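Local coordinates for protein 3-carboxy-cis,cis-muconate cycloisomerase (Acinetobacter calcoaceticus, PDB 1Q5N) that is a cycloisomerase of the mainly helical fumarase/aspartase (lyase) superfamily, modelled as an assembly of four chains, at residues A40-V44 against G45-Q49; Y29-E32 against A33-L37; E402-H405 against L406-I410; A241-L244 against G245-G249. All blocks are in the same frame, centred on the assembly; numbering follows the deposited sequence.

In the fold
From the N terminus the chain first meets interaction 2, a mid-helix stretch of helix 23-43. Interaction 1 follows on the same helix, its centre about 15 Å from that of interaction 2. It closes the tight turn that leads into helix 49-59. Interaction 4 comes much later, inside helix 235-261 near the centre of the chain, and closes no loop. Interaction 3 is last and closes the short link between helices 385-402 and 406-410. Its centre lies about 88 Å from that of interaction 1, on the opposite side of the chain's centre. The contacts run in series; none nests in or crosses another. They lie at one end, the middle and the other end of the elongated chain.

Interaction 1: residues A40-V44 against G45-Q49; sequences AQAQV and GVIPQ. Unlike the reference sequence in segment 40-44: A40 (reference Gln).
The side-chain amide of Q49 approaches A42 with its oxygen, OE1, which lies 3.6 Å from A42 CB. A second amide, that of Q41, brings its OE1 to 3.8 Å from I47 CG2, while its NE2 is held by the backbone oxygen of W106. The amide of Q41 therefore meets methyl carbon with one end and a polar partner with the other. Between these two groups the chain leaves helix 23-43. G45 has a positive phi (95°), which turns the backbone sharply. G45 N bonds to A42 O at 3.2 Å, with the donor well above the carbonyl plane. I47 N gives a weak bond to Q41 O at 3.5 Å. I47 O then takes a CA-H...O contact from A42 CA at 3.2 Å, nearly straight. The CG1 branch of I47 sits between backbone N and carbonyl carbon (chi1 69°). This sets it over the helix end, 4.0 Å from Q41 CB and 4.2 Å from A42 CB. V44 and V46 lie side by side and point the same way, CG2 to CG2 at 3.8 Å. P48 takes the N-cap position of helix 49-59. The turn thus links this helix to helix 23-43. V44 and V46 pack on V213 of helix 210-221, and I47 rests on Y103 and W106 in a loop.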
ATOM      1  N   ALA A  40      15.475  29.369 -25.684  1.00 53.56           N
ATOM      2  CA  ALA A  40      16.790  28.760 -25.544  1.00 52.07           C
ATOM      3  C   ALA A  40      17.348  28.412 -26.902  1.00 51.74           C
ATOM      4  O   ALA A  40      18.546  28.544 -27.119  1.00 50.49           O
ATOM      5  CB  ALA A  40      16.719  27.517 -24.679  1.00 51.30           C
ATOM      6  N   GLN A  41      16.475  27.969 -27.806  1.00 51.56           N
ATOM      7  CA  GLN A  41      16.914  27.593 -29.148  1.00 53.04           C
ATOM      8  C   GLN A  41      17.322  28.813 -29.993  1.00 53.79           C
ATOM      9  O   GLN A  41      18.314  28.751 -30.718  1.00 53.93           O
ATOM     10  CB  GLN A  41      15.831  26.780 -29.868  1.00 50.09           C
ATOM     11  CG  GLN A  41      15.669  25.427 -29.273  1.00 49.88           C
ATOM     12  CD  GLN A  41      14.518  24.634 -29.874  1.00 50.56           C
ATOM     13  OE1 GLN A  41      13.545  25.203 -30.382  1.00 49.46           O
ATOM     14  NE2 GLN A  41      14.613  23.301 -29.793  1.00 49.77           N
ATOM     15  N   ALA A  42      16.561  29.903 -29.893  1.00 54.92           N
ATOM     16  CA  ALA A  42      16.868  31.136 -30.629  1.00 56.79           C
ATOM     17  C   ALA A  42      18.215  31.657 -30.129  1.00 57.15           C
ATOM     18  O   ALA A  42      19.079  32.044 -30.896  1.00 58.32           O
ATOM     19  CB  ALA A  42      15.766  32.199 -30.401  1.00 55.49           C
ATOM     20  N   GLN A  43      18.394  31.627 -28.828  1.00 57.61           N
ATOM     21  CA  GLN A  43      19.622  32.081 -28.232  1.00 59.38           C
ATOM     22  C   GLN A  43      20.908  31.325 -28.660  1.00 59.77           C
ATOM     23  O   GLN A  43      22.012  31.863 -28.526  1.00 60.57           O
ATOM     24  CB  GLN A  43      19.432  32.057 -26.715  1.00 60.99           C
ATOM     25  CG  GLN A  43      20.682  32.044 -25.912  1.00 64.72           C
ATOM     26  CD  GLN A  43      20.386  31.975 -24.438  1.00 68.04           C
ATOM     27  OE1 GLN A  43      21.254  31.591 -23.623  1.00 68.67           O
ATOM     28  NE2 GLN A  43      19.153  32.354 -24.070  1.00 68.25           N
ATOM     29  N   VAL A  44      20.798  30.091 -29.150  1.00 58.63           N
ATOM     30  CA  VAL A  44      21.996  29.366 -29.587  1.00 57.48           C
ATOM     31  C   VAL A  44      21.997  29.121 -31.100  1.00 57.05           C
ATOM     32  O   VAL A  44      22.811  28.352 -31.617  1.00 55.40           O
ATOM     33  CB  VAL A  44      22.146  27.989 -28.891  1.00 57.82           C
ATOM     34  CG1 VAL A  44      22.326  28.173 -27.408  1.00 58.42           C
ATOM     35  CG2 VAL A  44      20.938  27.105 -29.196  1.00 58.02           C
ATOM     36  N   GLY A  45      21.061  29.746 -31.805  1.00 56.62           N
ATOM     37  CA  GLY A  45      21.022  29.569 -33.237  1.00 57.41           C
ATOM     38  C   GLY A  45      20.104  28.509 -33.816  1.00 58.38           C
ATOM     39  O   GLY A  45      19.785  28.574 -35.000  1.00 59.72           O
ATOM     40  N   VAL A  46      19.649  27.541 -33.034  1.00 57.97           N
ATOM     41  CA  VAL A  46      18.782  26.510 -33.604  1.00 56.67           C
ATOM     42  C   VAL A  46      17.497  27.016 -34.287  1.00 57.41           C
ATOM     43  O   VAL A  46      16.997  26.369 -35.196  1.00 57.62           O
ATOM     44  CB  VAL A  46      18.452  25.443 -32.552  1.00 56.50           C
ATOM     45  CG1 VAL A  46      17.544  24.357 -33.147  1.00 54.52           C
ATOM     46  CG2 VAL A  46      19.762  24.854 -32.031  1.00 54.36           C
ATOM     47  N   ILE A  47      16.915  28.124 -33.847  1.00 57.65           N
ATOM     48  CA  ILE A  47      15.754  28.632 -34.578  1.00 58.23           C
ATOM     49  C   ILE A  47      15.928  30.140 -34.616  1.00 59.26           C
ATOM     50  O   ILE A  47      16.634  30.717 -33.776  1.00 59.24           O
ATOM     51  CB  ILE A  47      14.368  28.296 -33.948  1.00 57.25           C
ATOM     52  CG1 ILE A  47      14.187  29.068 -32.642  1.00 56.29           C
ATOM     53  CG2 ILE A  47      14.204  26.782 -33.817  1.00 56.81           C
ATOM     54  CD1 ILE A  47      12.804  29.001 -32.088  1.00 55.60           C
ATOM     55  N   PRO A  48      15.299  30.801 -35.600  1.00 59.61           N
ATOM     56  CA  PRO A  48      15.421  32.261 -35.714  1.00 59.54           C
ATOM     57  C   PRO A  48      14.837  33.032 -34.554  1.00 59.84           C
ATOM     58  O   PRO A  48      13.724  32.748 -34.097  1.00 59.75           O
ATOM     59  CB  PRO A  48      14.715  32.571 -37.025  1.00 59.47           C
ATOM     60  CG  PRO A  48      13.695  31.453 -37.143  1.00 59.96           C
ATOM     61  CD  PRO A  48      14.436  30.240 -36.656  1.00 59.04           C
ATOM     62  N   GLN A  49      15.606  34.005 -34.088  1.00 60.16           N
ATOM     63  CA  GLN A  49      15.201  34.854 -32.992  1.00 61.40           C
ATOM     64  C   GLN A  49      13.850  35.449 -33.281  1.00 61.26           C
ATOM     65  O   GLN A  49      13.085  35.769 -32.365  1.00 61.48           O
ATOM     66  CB  GLN A  49      16.185  35.994 -32.790  1.00 63.56           C
ATOM     67  CG  GLN A  49      15.720  36.960 -31.709  1.00 66.74           C
ATOM     68  CD  GLN A  49      15.585  36.286 -30.335  1.00 69.39           C
ATOM     69  OE1 GLN A  49      16.544  35.648 -29.849  1.00 69.53           O
ATOM     70  NE2 GLN A  49      14.402  36.428 -29.696  1.00 69.18           N
TER

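Interaction 2: residues Y29-E32 against A33-L37; sequences YMVE and AEVAL
An unbroken stretch of alpha helix, in the middle of helix 23-43, joins Y29-E32 to A33-L37. Four backbone bonds of the i to i+4 kind make the link. A33 N bonds to Y29 O at 2.9 Å, and E34 N to M30 O at 3.0 Å. V35 N bonds to V31 O at 3.0 Å. A36 N reaches E32 O at 3.0 Å. Side chains of the second segment pack around these carbonyl oxygens. A33 CB lies 3.4 Å from M30 O. E34 CG lies equally close to M30 O, at 3.4 Å. On another side of the helix, V35 CG2 sits 3.4 Å from V31 O and 4.3 Å from V31 CG1, a loose apolar contact between the two valines. E34 has CG anti to its own carbonyl carbon (chi1 -70°) and bends again at CB-CG (chi2 -70°). Its CG is thus laid against the M30 carbonyl, while the carboxylate leads away and OE2 bonds to H105 ND1. This bond gives the buried carboxylate a polar partner. The helix is packed on several sides. M30 and E34 touch helices 82-94 and 110-146, and Y29 adds a hydrogen bond from its hydroxyl to D124 on the latter. A33, A36 and L37 lie against helix 210-221. V31 and V35 both rest on A59 of helix 49-59.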
ATOM      1  N   TYR A  29       1.870  26.053 -17.108  1.00 37.40           N
ATOM      2  CA  TYR A  29       3.266  25.649 -16.959  1.00 36.60           C
ATOM      3  C   TYR A  29       3.774  25.009 -18.250  1.00 36.51           C
ATOM      4  O   TYR A  29       4.958  25.136 -18.586  1.00 35.17           O
ATOM      5  CB  TYR A  29       3.431  24.667 -15.784  1.00 35.02           C
ATOM      6  CG  TYR A  29       3.295  25.296 -14.418  1.00 36.08           C
ATOM      7  CD1 TYR A  29       4.298  26.134 -13.921  1.00 34.30           C
ATOM      8  CD2 TYR A  29       2.220  24.977 -13.573  1.00 36.88           C
ATOM      9  CE1 TYR A  29       4.256  26.632 -12.624  1.00 34.32           C
ATOM     10  CE2 TYR A  29       2.162  25.488 -12.244  1.00 36.61           C
ATOM     11  CZ  TYR A  29       3.195  26.315 -11.786  1.00 36.30           C
ATOM     12  OH  TYR A  29       3.193  26.847 -10.510  1.00 36.09           O
ATOM     13  N   MET A  30       2.892  24.334 -18.979  1.00 35.86           N
ATOM     14  CA  MET A  30       3.325  23.721 -20.245  1.00 37.70           C
ATOM     15  C   MET A  30       3.659  24.831 -21.246  1.00 37.16           C
ATOM     16  O   MET A  30       4.654  24.726 -22.013  1.00 35.82           O
ATOM     17  CB  MET A  30       2.240  22.795 -20.820  1.00 38.61           C
ATOM     18  CG  MET A  30       2.100  21.491 -19.993  1.00 41.79           C
ATOM     19  SD  MET A  30       0.667  20.499 -20.498  1.00 43.84           S
ATOM     20  CE  MET A  30       1.408  19.721 -21.842  1.00 43.44           C
ATOM     21  N   VAL A  31       2.835  25.879 -21.233  1.00 36.48           N
ATOM     22  CA  VAL A  31       3.068  27.021 -22.102  1.00 37.64           C
ATOM     23  C   VAL A  31       4.440  27.598 -21.715  1.00 39.27           C
ATOM     24  O   VAL A  31       5.301  27.833 -22.575  1.00 38.76           O
ATOM     25  CB  VAL A  31       1.979  28.094 -21.917  1.00 37.73           C
ATOM     26  CG1 VAL A  31       2.434  29.445 -22.558  1.00 38.74           C
ATOM     27  CG2 VAL A  31       0.651  27.603 -22.546  1.00 34.99           C
ATOM     28  N   GLU A  32       4.663  27.767 -20.422  1.00 39.11           N
ATOM     29  CA  GLU A  32       5.920  28.312 -19.970  1.00 41.66           C
ATOM     30  C   GLU A  32       7.115  27.484 -20.467  1.00 42.59           C
ATOM     31  O   GLU A  32       8.160  28.038 -20.870  1.00 42.13           O
ATOM     32  CB  GLU A  32       5.904  28.368 -18.455  1.00 44.33           C
ATOM     33  CG  GLU A  32       7.100  29.058 -17.807  1.00 49.75           C
ATOM     34  CD  GLU A  32       6.901  29.204 -16.276  1.00 54.10           C
ATOM     35  OE1 GLU A  32       5.722  29.280 -15.814  1.00 54.66           O
ATOM     36  OE2 GLU A  32       7.919  29.256 -15.538  1.00 56.20           O
ATOM     37  N   ALA A  33       6.967  26.156 -20.422  1.00 40.81           N
ATOM     38  CA  ALA A  33       8.019  25.258 -20.901  1.00 41.04           C
ATOM     39  C   ALA A  33       8.295  25.431 -22.432  1.00 41.31           C
ATOM     40  O   ALA A  33       9.451  25.344 -22.880  1.00 39.12           O
ATOM     41  CB  ALA A  33       7.640  23.803 -20.622  1.00 38.42           C
ATOM     42  N   GLU A  34       7.224  25.612 -23.216  1.00 40.78           N
ATOM     43  CA  GLU A  34       7.348  25.790 -24.664  1.00 42.00           C
ATOM     44  C   GLU A  34       8.079  27.111 -24.996  1.00 42.81           C
ATOM     45  O   GLU A  34       8.979  27.139 -25.843  1.00 42.38           O
ATOM     46  CB  GLU A  34       5.967  25.744 -25.312  1.00 41.74           C
ATOM     47  CG  GLU A  34       5.317  24.365 -25.309  1.00 42.21           C
ATOM     48  CD  GLU A  34       5.992  23.369 -26.241  1.00 43.56           C
ATOM     49  OE1 GLU A  34       7.013  23.689 -26.873  1.00 44.24           O
ATOM     50  OE2 GLU A  34       5.497  22.245 -26.346  1.00 44.98           O
ATOM     51  N   VAL A  35       7.727  28.175 -24.269  1.00 43.17           N
ATOM     52  CA  VAL A  35       8.355  29.475 -24.430  1.00 42.42           C
ATOM     53  C   VAL A  35       9.827  29.364 -24.111  1.00 42.51           C
ATOM     54  O   VAL A  35      10.652  29.826 -24.877  1.00 43.60           O
ATOM     55  CB  VAL A  35       7.736  30.528 -23.485  1.00 42.92           C
ATOM     56  CG1 VAL A  35       8.532  31.811 -23.532  1.00 43.05           C
ATOM     57  CG2 VAL A  35       6.319  30.800 -23.888  1.00 42.21           C
ATOM     58  N   ALA A  36      10.177  28.729 -22.999  1.00 42.34           N
ATOM     59  CA  ALA A  36      11.582  28.647 -22.636  1.00 42.12           C
ATOM     60  C   ALA A  36      12.384  27.890 -23.678  1.00 43.34           C
ATOM     61  O   ALA A  36      13.554  28.210 -23.928  1.00 43.99           O
ATOM     62  CB  ALA A  36      11.742  28.000 -21.270  1.00 41.29           C
ATOM     63  N   LEU A  37      11.748  26.879 -24.274  1.00 43.72           N
ATOM     64  CA  LEU A  37      12.374  26.051 -25.301  1.00 43.67           C
ATOM     65  C   LEU A  37      12.710  26.867 -26.579  1.00 44.72           C
ATOM     66  O   LEU A  37      13.793  26.721 -27.141  1.00 44.42           O
ATOM     67  CB  LEU A  37      11.447  24.882 -25.679  1.00 41.18           C
ATOM     68  CG  LEU A  37      12.034  23.961 -26.766  1.00 40.35           C
ATOM     69  CD1 LEU A  37      13.300  23.329 -26.251  1.00 38.63           C
ATOM     70  CD2 LEU A  37      11.038  22.894 -27.160  1.00 40.90           C
TER

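Interaction 3: residues E402-H405 against L406-I410; sequences EQKH and LKDII
H405 holds its CG anti to its own N (chi1 -169°), which swings the imidazole forward, edge-on to the backbone N of K407 at the start of helix 406-410. There ND1 accepts from K407 N at 2.9 Å, with an N-H...N angle of 163° and the donor in the ring plane. This is an N-cap: H405 satisfies an amide of the first helical turn with its side chain. K407 CB follows, 3.3 Å from H405 ND1. H405 O takes a weak bond from I409 N at 3.4 Å. D408 turns its carboxylate to the base of H405, OD2 to CB at 3.7 Å. K404 crosses D408 at about a right angle, its CD 4.2 Å from D408 OD2, but its NZ is too far away for a salt bridge. I409 turns CD1 toward the preceding loop, where it lies 3.6 Å from E402 OE1 and 4.2 Å from K404 CB. Just before, Q403 has positive phi and is the C-prime residue of a Schellman motif ending helix 385-402. K407 NZ forms a salt bridge with D426. L406, I409 and I410 pack on A395 of helix 385-402, and L406, K407 and I410 touch F429 in a loop.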
ATOM      1  N   GLU A 402      -6.262   0.091  51.392  1.00 45.95           N
ATOM      2  CA  GLU A 402      -6.979   1.142  52.138  1.00 47.01           C
ATOM      3  C   GLU A 402      -7.598   2.236  51.230  1.00 48.53           C
ATOM      4  O   GLU A 402      -8.322   3.115  51.709  1.00 47.66           O
ATOM      5  CB  GLU A 402      -6.027   1.844  53.099  1.00 44.96           C
ATOM      6  CG  GLU A 402      -5.451   0.956  54.163  1.00 46.60           C
ATOM      7  CD  GLU A 402      -4.693   1.772  55.194  1.00 47.03           C
ATOM      8  OE1 GLU A 402      -4.950   2.987  55.233  1.00 48.44           O
ATOM      9  OE2 GLU A 402      -3.865   1.224  55.972  1.00 47.93           O
ATOM     10  N   GLN A 403      -7.307   2.173  49.926  1.00 50.46           N
ATOM     11  CA  GLN A 403      -7.753   3.190  48.964  1.00 52.10           C
ATOM     12  C   GLN A 403      -7.364   4.585  49.483  1.00 50.00           C
ATOM     13  O   GLN A 403      -8.197   5.463  49.575  1.00 49.81           O
ATOM     14  CB  GLN A 403      -9.282   3.093  48.681  1.00 55.85           C
ATOM     15  CG  GLN A 403      -9.690   1.747  47.985  1.00 62.87           C
ATOM     16  CD  GLN A 403     -10.962   1.826  47.105  1.00 67.66           C
ATOM     17  OE1 GLN A 403     -10.906   2.263  45.935  1.00 70.57           O
ATOM     18  NE2 GLN A 403     -12.110   1.403  47.660  1.00 67.64           N
ATOM     19  N   LYS A 404      -6.095   4.772  49.834  1.00 48.71           N
ATOM     20  CA  LYS A 404      -5.613   6.056  50.329  1.00 48.66           C
ATOM     21  C   LYS A 404      -4.540   6.496  49.373  1.00 46.85           C
ATOM     22  O   LYS A 404      -4.034   5.677  48.617  1.00 45.80           O
ATOM     23  CB  LYS A 404      -4.938   5.923  51.702  1.00 51.98           C
ATOM     24  CG  LYS A 404      -5.852   5.618  52.861  1.00 56.97           C
ATOM     25  CD  LYS A 404      -5.909   6.824  53.795  1.00 61.70           C
ATOM     26  CE  LYS A 404      -6.681   6.520  55.084  1.00 64.04           C
ATOM     27  NZ  LYS A 404      -8.192   6.480  54.840  1.00 67.37           N
ATOM     28  N   HIS A 405      -4.163   7.772  49.442  1.00 44.42           N
ATOM     29  CA  HIS A 405      -3.088   8.285  48.612  1.00 42.61           C
ATOM     30  C   HIS A 405      -1.779   7.640  49.126  1.00 42.73           C
ATOM     31  O   HIS A 405      -1.574   7.461  50.336  1.00 42.17           O
ATOM     32  CB  HIS A 405      -3.041   9.815  48.742  1.00 41.52           C
ATOM     33  CG  HIS A 405      -2.158  10.506  47.742  1.00 41.47           C
ATOM     34  ND1 HIS A 405      -0.777  10.481  47.817  1.00 39.92           N
ATOM     35  CD2 HIS A 405      -2.463  11.242  46.641  1.00 39.87           C
ATOM     36  CE1 HIS A 405      -0.271  11.162  46.797  1.00 40.07           C
ATOM     37  NE2 HIS A 405      -1.269  11.632  46.067  1.00 38.95           N
ATOM     38  N   LEU A 406      -0.888   7.280  48.213  1.00 41.15           N
ATOM     39  CA  LEU A 406       0.367   6.695  48.632  1.00 40.48           C
ATOM     40  C   LEU A 406       1.121   7.600  49.623  1.00 41.07           C
ATOM     41  O   LEU A 406       1.862   7.087  50.460  1.00 39.13           O
ATOM     42  CB  LEU A 406       1.265   6.391  47.413  1.00 38.34           C
ATOM     43  CG  LEU A 406       2.596   5.691  47.728  1.00 38.30           C
ATOM     44  CD1 LEU A 406       2.386   4.270  48.317  1.00 37.39           C
ATOM     45  CD2 LEU A 406       3.406   5.628  46.467  1.00 37.90           C
ATOM     46  N   LYS A 407       0.971   8.924  49.520  1.00 41.38           N
ATOM     47  CA  LYS A 407       1.698   9.817  50.441  1.00 43.84           C
ATOM     48  C   LYS A 407       1.214   9.555  51.890  1.00 43.50           C
ATOM     49  O   LYS A 407       2.017   9.453  52.803  1.00 41.43           O
ATOM     50  CB  LYS A 407       1.531  11.324  50.074  1.00 44.37           C
ATOM     51  CG  LYS A 407       2.470  12.255  50.882  1.00 47.83           C
ATOM     52  CD  LYS A 407       2.494  13.725  50.380  1.00 51.70           C
ATOM     53  CE  LYS A 407       1.351  14.589  50.932  1.00 52.76           C
ATOM     54  NZ  LYS A 407       1.265  15.903  50.190  1.00 56.72           N
ATOM     55  N   ASP A 408      -0.093   9.420  52.076  1.00 45.23           N
ATOM     56  CA  ASP A 408      -0.650   9.140  53.386  1.00 47.58           C
ATOM     57  C   ASP A 408      -0.071   7.885  53.985  1.00 48.11           C
ATOM     58  O   ASP A 408       0.226   7.865  55.177  1.00 49.89           O
ATOM     59  CB  ASP A 408      -2.158   9.016  53.310  1.00 50.98           C
ATOM     60  CG  ASP A 408      -2.802  10.306  52.828  1.00 57.08           C
ATOM     61  OD1 ASP A 408      -2.131  11.387  52.973  1.00 57.91           O
ATOM     62  OD2 ASP A 408      -3.965  10.239  52.321  1.00 59.42           O
ATOM     63  N   ILE A 409       0.146   6.854  53.173  1.00 46.47           N
ATOM     64  CA  ILE A 409       0.679   5.607  53.699  1.00 45.58           C
ATOM     65  C   ILE A 409       2.182   5.687  53.972  1.00 46.83           C
ATOM     66  O   ILE A 409       2.672   5.307  55.026  1.00 45.85           O
ATOM     67  CB  ILE A 409       0.428   4.430  52.716  1.00 44.57           C
ATOM     68  CG1 ILE A 409      -1.061   4.221  52.528  1.00 44.55           C
ATOM     69  CG2 ILE A 409       1.169   3.188  53.175  1.00 43.76           C
ATOM     70  CD1 ILE A 409      -1.853   4.087  53.787  1.00 45.16           C
ATOM     71  N   ILE A 410       2.932   6.192  53.019  1.00 48.70           N
ATOM     72  CA  ILE A 410       4.351   6.230  53.222  1.00 50.80           C
ATOM     73  C   ILE A 410       4.755   7.130  54.387  1.00 52.66           C
ATOM     74  O   ILE A 410       5.711   6.812  55.093  1.00 51.88           O
ATOM     75  CB  ILE A 410       5.076   6.615  51.898  1.00 50.69           C
ATOM     76  CG1 ILE A 410       6.100   5.535  51.576  1.00 51.76           C
ATOM     77  CG2 ILE A 410       5.801   7.929  52.009  1.00 49.89           C
ATOM     78  CD1 ILE A 410       5.953   5.023  50.205  1.00 51.49           C
TER

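Interaction 4: residues A241-L244 against G245-G249; sequences ASVL and GIITG
Backbone hydrogen bonds carry most of the contact between A241-L244 and G245-G249, an unbroken stretch of helix 235-261. G245 N bonds to A241 O at 2.8 Å, and I246 N to S242 O at 3.2 Å. I247 N bonds to V243 O at 3.1 Å, and T248 N to L244 O at 2.9 Å. One side-chain bond is added. T248 OG1 stands beside its own backbone N (chi1 -68°), facing back along the helix, and gives a weak bond to L244 O at 3.4 Å. The same hydroxyl is hydrogen-bonded to T338 OG1. Apolar contacts are few and loose. I247 CD1 is 4.3 Å from V243 CG1 and 4.5 Å from L244 CD2, so it touches side chains four and three residues earlier. I246 instead lays CG1 against S242 O at 3.5 Å. S242 O has a further donor, the OH of Y310 of the second subunit. S242 also packs on S242 of that subunit, so this stretch lies at a subunit interface. Within the chain, L244 packs on helix 323-351, V243 and I246 on helix 166-191, and A241 and T248 on helix 290-311, leaving it buried in a helical bundle.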
ATOM      1  N   ALA A 241       8.110  12.860  -3.238  1.00 28.64           N
ATOM      2  CA  ALA A 241       6.946  12.260  -2.542  1.00 29.19           C
ATOM      3  C   ALA A 241       7.371  11.703  -1.177  1.00 27.90           C
ATOM      4  O   ALA A 241       6.659  11.874  -0.204  1.00 26.32           O
ATOM      5  CB  ALA A 241       6.270  11.102  -3.394  1.00 25.58           C
ATOM      6  N   SER A 242       8.534  11.058  -1.111  1.00 28.54           N
ATOM      7  CA  SER A 242       8.976  10.466   0.154  1.00 31.66           C
ATOM      8  C   SER A 242       9.138  11.486   1.300  1.00 30.30           C
ATOM      9  O   SER A 242       8.866  11.186   2.456  1.00 31.11           O
ATOM     10  CB  SER A 242      10.297   9.667  -0.028  1.00 30.84           C
ATOM     11  OG  SER A 242      11.388  10.533  -0.255  1.00 31.32           O
ATOM     12  N   VAL A 243       9.573  12.691   0.971  1.00 30.09           N
ATOM     13  CA  VAL A 243       9.758  13.731   1.972  1.00 27.78           C
ATOM     14  C   VAL A 243       8.377  14.289   2.410  1.00 26.93           C
ATOM     15  O   VAL A 243       8.144  14.532   3.591  1.00 26.19           O
ATOM     16  CB  VAL A 243      10.706  14.805   1.380  1.00 28.94           C
ATOM     17  CG1 VAL A 243      10.726  16.080   2.254  1.00 30.39           C
ATOM     18  CG2 VAL A 243      12.121  14.215   1.316  1.00 28.24           C
ATOM     19  N   LEU A 244       7.454  14.449   1.458  1.00 26.04           N
ATOM     20  CA  LEU A 244       6.117  14.918   1.773  1.00 25.56           C
ATOM     21  C   LEU A 244       5.477  13.844   2.663  1.00 25.72           C
ATOM     22  O   LEU A 244       4.780  14.167   3.608  1.00 27.30           O
ATOM     23  CB  LEU A 244       5.293  15.128   0.493  1.00 23.30           C
ATOM     24  CG  LEU A 244       5.919  16.229  -0.394  1.00 26.09           C
ATOM     25  CD1 LEU A 244       5.131  16.253  -1.731  1.00 27.28           C
ATOM     26  CD2 LEU A 244       5.947  17.629   0.332  1.00 24.43           C
ATOM     27  N   GLY A 245       5.732  12.573   2.356  1.00 25.86           N
ATOM     28  CA  GLY A 245       5.195  11.494   3.152  1.00 24.67           C
ATOM     29  C   GLY A 245       5.658  11.571   4.616  1.00 25.80           C
ATOM     30  O   GLY A 245       4.855  11.335   5.520  1.00 25.59           O
ATOM     31  N   ILE A 246       6.927  11.903   4.862  1.00 24.55           N
ATOM     32  CA  ILE A 246       7.420  11.996   6.218  1.00 24.93           C
ATOM     33  C   ILE A 246       6.775  13.177   6.944  1.00 26.48           C
ATOM     34  O   ILE A 246       6.410  13.077   8.118  1.00 26.42           O
ATOM     35  CB  ILE A 246       8.945  12.151   6.240  1.00 27.88           C
ATOM     36  CG1 ILE A 246       9.607  10.821   5.844  1.00 26.79           C
ATOM     37  CG2 ILE A 246       9.416  12.608   7.619  1.00 22.71           C
ATOM     38  CD1 ILE A 246      11.087  11.017   5.514  1.00 30.30           C
ATOM     39  N   ILE A 247       6.588  14.286   6.233  1.00 26.44           N
ATOM     40  CA  ILE A 247       5.975  15.443   6.859  1.00 26.34           C
ATOM     41  C   ILE A 247       4.546  15.095   7.255  1.00 26.69           C
ATOM     42  O   ILE A 247       4.092  15.460   8.342  1.00 26.66           O
ATOM     43  CB  ILE A 247       5.970  16.689   5.895  1.00 26.01           C
ATOM     44  CG1 ILE A 247       7.421  17.159   5.698  1.00 27.69           C
ATOM     45  CG2 ILE A 247       5.003  17.788   6.429  1.00 22.88           C
ATOM     46  CD1 ILE A 247       7.621  18.086   4.468  1.00 26.54           C
ATOM     47  N   THR A 248       3.830  14.395   6.384  1.00 25.74           N
ATOM     48  CA  THR A 248       2.457  14.066   6.729  1.00 26.08           C
ATOM     49  C   THR A 248       2.453  13.120   7.916  1.00 25.75           C
ATOM     50  O   THR A 248       1.600  13.260   8.795  1.00 25.53           O
ATOM     51  CB  THR A 248       1.715  13.436   5.556  1.00 26.49           C
ATOM     52  OG1 THR A 248       1.549  14.441   4.565  1.00 28.78           O
ATOM     53  CG2 THR A 248       0.321  12.904   5.980  1.00 24.36           C
ATOM     54  N   GLY A 249       3.406  12.179   7.961  1.00 24.10           N
ATOM     55  CA  GLY A 249       3.465  11.292   9.115  1.00 23.52           C
ATOM     56  C   GLY A 249       3.734  12.084  10.424  1.00 26.65           C
ATOM     57  O   GLY A 249       3.168  11.746  11.461  1.00 25.46           O
TER